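Local coordinates for glutathione S-transferase enzyme with thioredoxin-like domain (Xenorhabdus nematophila, PDB 4L8E), which binds glutathione and, as a glutathione S-transferase family member, probably catalyses its conjugation or a related thiol-transfer reaction, at residues H143-Y148 with K158-E163. Numbering follows the deposited sequence.
With GSH (glutathione), chain B.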
loop_
_atom_site.group_PDB
_atom_site.type_symbol
_atom_site.label_atom_id
_atom_site.label_comp_id
_atom_site.label_asym_id
_atom_site.label_seq_id
_atom_site.Cartn_x
_atom_site.Cartn_y
_atom_site.Cartn_z
ATOM N N HIS A 143 8.837 4.785 -14.169
ATOM C CA HIS A 143 8.643 4.081 -15.444
ATOM C C HIS A 143 7.837 4.952 -16.406
ATOM O O HIS A 143 8.162 5.061 -17.603
ATOM C CB HIS A 143 7.895 2.756 -15.232
ATOM C CG HIS A 143 8.725 1.684 -14.591
ATOM N ND1 HIS A 143 8.318 0.365 -14.538
ATOM C CD2 HIS A 143 9.943 1.730 -13.997
ATOM C CE1 HIS A 143 9.249 -0.356 -13.924
ATOM N NE2 HIS A 143 10.242 0.444 -13.589
ATOM N N HIS A 144 6.764 5.554 -15.900
ATOM C CA HIS A 144 5.872 6.314 -16.767
ATOM C C HIS A 144 6.599 7.473 -17.402
ATOM O O HIS A 144 6.503 7.672 -18.616
ATOM C CB HIS A 144 4.630 6.848 -16.025
ATOM C CG HIS A 144 3.758 7.706 -16.893
ATOM N ND1 HIS A 144 2.948 7.170 -17.868
ATOM C CD2 HIS A 144 3.627 9.056 -16.992
ATOM C CE1 HIS A 144 2.320 8.146 -18.502
ATOM N NE2 HIS A 144 2.726 9.299 -18.002
ATOM N N PHE A 145 7.339 8.251 -16.605
ATOM C CA PHE A 145 7.938 9.450 -17.186
ATOM C C PHE A 145 9.161 9.154 -18.058
ATOM O O PHE A 145 9.627 10.008 -18.811
ATOM C CB PHE A 145 8.185 10.509 -16.115
ATOM C CG PHE A 145 6.923 11.209 -15.686
ATOM C CD1 PHE A 145 6.347 12.189 -16.488
ATOM C CD2 PHE A 145 6.293 10.861 -14.494
ATOM C CE1 PHE A 145 5.162 12.818 -16.101
ATOM C CE2 PHE A 145 5.129 11.474 -14.100
ATOM C CZ PHE A 145 4.557 12.461 -14.902
ATOM N N ASN A 146 9.659 7.926 -17.994
ATOM C CA ASN A 146 10.702 7.506 -18.925
ATOM C C ASN A 146 10.158 7.257 -20.336
ATOM O O ASN A 146 10.928 6.977 -21.247
ATOM C CB ASN A 146 11.475 6.293 -18.376
ATOM C CG ASN A 146 12.554 6.702 -17.370
ATOM O OD1 ASN A 146 13.148 7.774 -17.489
ATOM N ND2 ASN A 146 12.809 5.850 -16.381
ATOM N N ARG A 147 8.839 7.381 -20.495
ATOM C CA ARG A 147 8.202 7.262 -21.808
ATOM C C ARG A 147 8.210 8.595 -22.544
ATOM O O ARG A 147 7.783 8.680 -23.709
ATOM C CB ARG A 147 6.752 6.757 -21.665
ATOM C CG ARG A 147 6.634 5.433 -20.936
ATOM C CD ARG A 147 5.195 5.092 -20.573
ATOM N NE ARG A 147 4.405 4.760 -21.746
ATOM C CZ ARG A 147 4.152 3.532 -22.186
ATOM N NH1 ARG A 147 4.599 2.454 -21.539
ATOM N NH2 ARG A 147 3.417 3.382 -23.263
ATOM N N TYR A 148 8.730 9.633 -21.888
ATOM C CA TYR A 148 8.785 10.952 -22.485
ATOM C C TYR A 148 10.233 11.364 -22.745
ATOM O O TYR A 148 11.171 10.883 -22.095
ATOM C CB TYR A 148 8.204 12.030 -21.561
ATOM C CG TYR A 148 6.806 11.871 -20.983
ATOM C CD1 TYR A 148 5.860 12.869 -21.163
ATOM C CD2 TYR A 148 6.438 10.754 -20.252
ATOM C CE1 TYR A 148 4.581 12.766 -20.613
ATOM C CE2 TYR A 148 5.155 10.645 -19.694
ATOM C CZ TYR A 148 4.239 11.670 -19.884
ATOM O OH TYR A 148 2.965 11.609 -19.342
ATOM N N LYS A 158 12.861 14.648 -12.657
ATOM C CA LYS A 158 13.728 14.930 -11.513
ATOM C C LYS A 158 13.113 14.416 -10.213
ATOM O O LYS A 158 13.775 13.728 -9.413
ATOM C CB LYS A 158 14.015 16.430 -11.398
ATOM C CG LYS A 158 14.943 16.773 -10.242
ATOM C CD LYS A 158 15.149 18.272 -10.126
ATOM C CE LYS A 158 16.230 18.619 -9.110
ATOM N NZ LYS A 158 17.604 18.365 -9.635
ATOM N N ARG A 159 11.830 14.709 -10.007
ATOM C CA ARG A 159 11.131 14.261 -8.797
ATOM C C ARG A 159 11.208 12.743 -8.636
ATOM O O ARG A 159 11.616 12.232 -7.583
ATOM C CB ARG A 159 9.669 14.680 -8.861
ATOM C CG ARG A 159 8.795 14.128 -7.739
ATOM C CD ARG A 159 7.415 14.783 -7.758
ATOM N NE ARG A 159 6.474 14.221 -6.781
ATOM C CZ ARG A 159 6.451 14.518 -5.480
ATOM N NH1 ARG A 159 7.330 15.380 -4.948
ATOM N NH2 ARG A 159 5.525 13.978 -4.694
ATOM N N TYR A 160 10.805 12.013 -9.670
ATOM C CA TYR A 160 10.709 10.559 -9.520
ATOM C C TYR A 160 12.069 9.842 -9.567
ATOM O O TYR A 160 12.231 8.768 -8.962
ATOM C CB TYR A 160 9.639 9.969 -10.461
ATOM C CG TYR A 160 8.280 10.552 -10.113
ATOM C CD1 TYR A 160 7.716 10.311 -8.866
ATOM C CD2 TYR A 160 7.616 11.407 -10.974
ATOM C CE1 TYR A 160 6.507 10.880 -8.509
ATOM C CE2 TYR A 160 6.403 11.995 -10.627
ATOM C CZ TYR A 160 5.851 11.722 -9.383
ATOM O OH TYR A 160 4.663 12.311 -8.992
ATOM N N THR A 161 13.033 10.430 -10.264
ATOM C CA THR A 161 14.419 9.964 -10.202
ATOM C C THR A 161 14.970 10.085 -8.768
ATOM O O THR A 161 15.481 9.110 -8.224
ATOM C CB THR A 161 15.335 10.735 -11.172
ATOM O OG1 THR A 161 14.887 10.535 -12.517
ATOM C CG2 THR A 161 16.780 10.269 -11.044
ATOM N N GLU A 162 14.860 11.272 -8.160
ATOM C CA GLU A 162 15.331 11.498 -6.784
ATOM C C GLU A 162 14.605 10.617 -5.775
ATOM O O GLU A 162 15.213 10.099 -4.835
ATOM C CB GLU A 162 15.210 12.980 -6.404
ATOM C CG GLU A 162 16.243 13.836 -7.109
ATOM C CD GLU A 162 16.068 15.304 -6.838
ATOM O OE1 GLU A 162 15.178 15.665 -6.039
ATOM O OE2 GLU A 162 16.821 16.092 -7.436
ATOM N N GLU A 163 13.303 10.435 -5.962
ATOM C CA GLU A 163 12.534 9.573 -5.062
ATOM C C GLU A 163 12.935 8.114 -5.224
ATOM O O GLU A 163 13.026 7.391 -4.243
ATOM C CB GLU A 163 11.029 9.772 -5.284
ATOM C CG GLU A 163 10.106 8.830 -4.483
ATOM C CD GLU A 163 10.233 8.942 -2.974
ATOM O OE1 GLU A 163 10.824 9.934 -2.439
ATOM O OE2 GLU A 163 9.723 8.012 -2.303
HETATM N N1 GSH B . 8.372 14.463 0.159
HETATM C CA1 GSH B . 6.968 14.529 -0.001
HETATM C C1 GSH B . 6.655 14.955 -1.409
HETATM O O11 GSH B . 7.496 15.643 -2.069
HETATM O O12 GSH B . 5.537 14.641 -1.928
HETATM C CB1 GSH B . 6.424 15.526 0.947
HETATM C CG1 GSH B . 4.920 15.689 0.848
HETATM C CD1 GSH B . 4.187 14.545 1.520
HETATM O OE1 GSH B . 4.712 13.894 2.396
HETATM N N2 GSH B . 2.841 14.247 1.068
HETATM C CA2 GSH B . 2.087 13.191 1.658
HETATM C C2 GSH B . 1.799 12.170 0.569
HETATM O O2 GSH B . 1.621 12.473 -0.621
HETATM C CB2 GSH B . 0.797 13.676 2.211
HETATM S SG2 GSH B . 1.071 14.753 3.626
HETATM N N3 GSH B . 1.759 10.792 0.921
HETATM C CA3 GSH B . 1.493 9.828 -0.120
HETATM C C3 GSH B . 0.834 8.645 0.468
HETATM O O31 GSH B . 0.129 8.775 1.501
HETATM O O32 GSH B . 1.004 7.522 -0.088
#
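Phe145 and Tyr160 make a buried aromatic contact between the C-terminal end of helix 118-145 and the early part of helix 154-175, two helices of the all-helical half of the glutathione transferase fold, at the subunit interface. Their ring planes lie at 8° to each other, but the centroids are 5.8 Å apart, so they barely overlap. Contact is made at one side of each ring: Phe145 CE2 comes to 3.7 Å from Tyr160 CE2, and Phe145 CD2 to 3.8 Å from Tyr160 CD2. On the outer faces, His144 CD2 sits 3.9 Å over the centre of the Phe145 ring and Arg159 CG over that of Tyr160. With CG anti to the backbone N (chi1 173°) and an extended chain, Arg159 carries its guanidinium on to glutathione: Arg159 NH1 donates a hydrogen bond to glutathione O11 (2.9 Å), and Arg159 NH2 a nearly straight one to O12 (2.8 Å, 178°), a bidentate grip on one carboxylate. OE1 of Gln141 of the second subunit accepts hydrogen bonds from Arg159 NH2 and Tyr160 OH. The link between the two segments thus rests on apolar ring contact from this one pair, while the polar ends of Arg159 and Tyr160 turn to the ligand and to the second subunit.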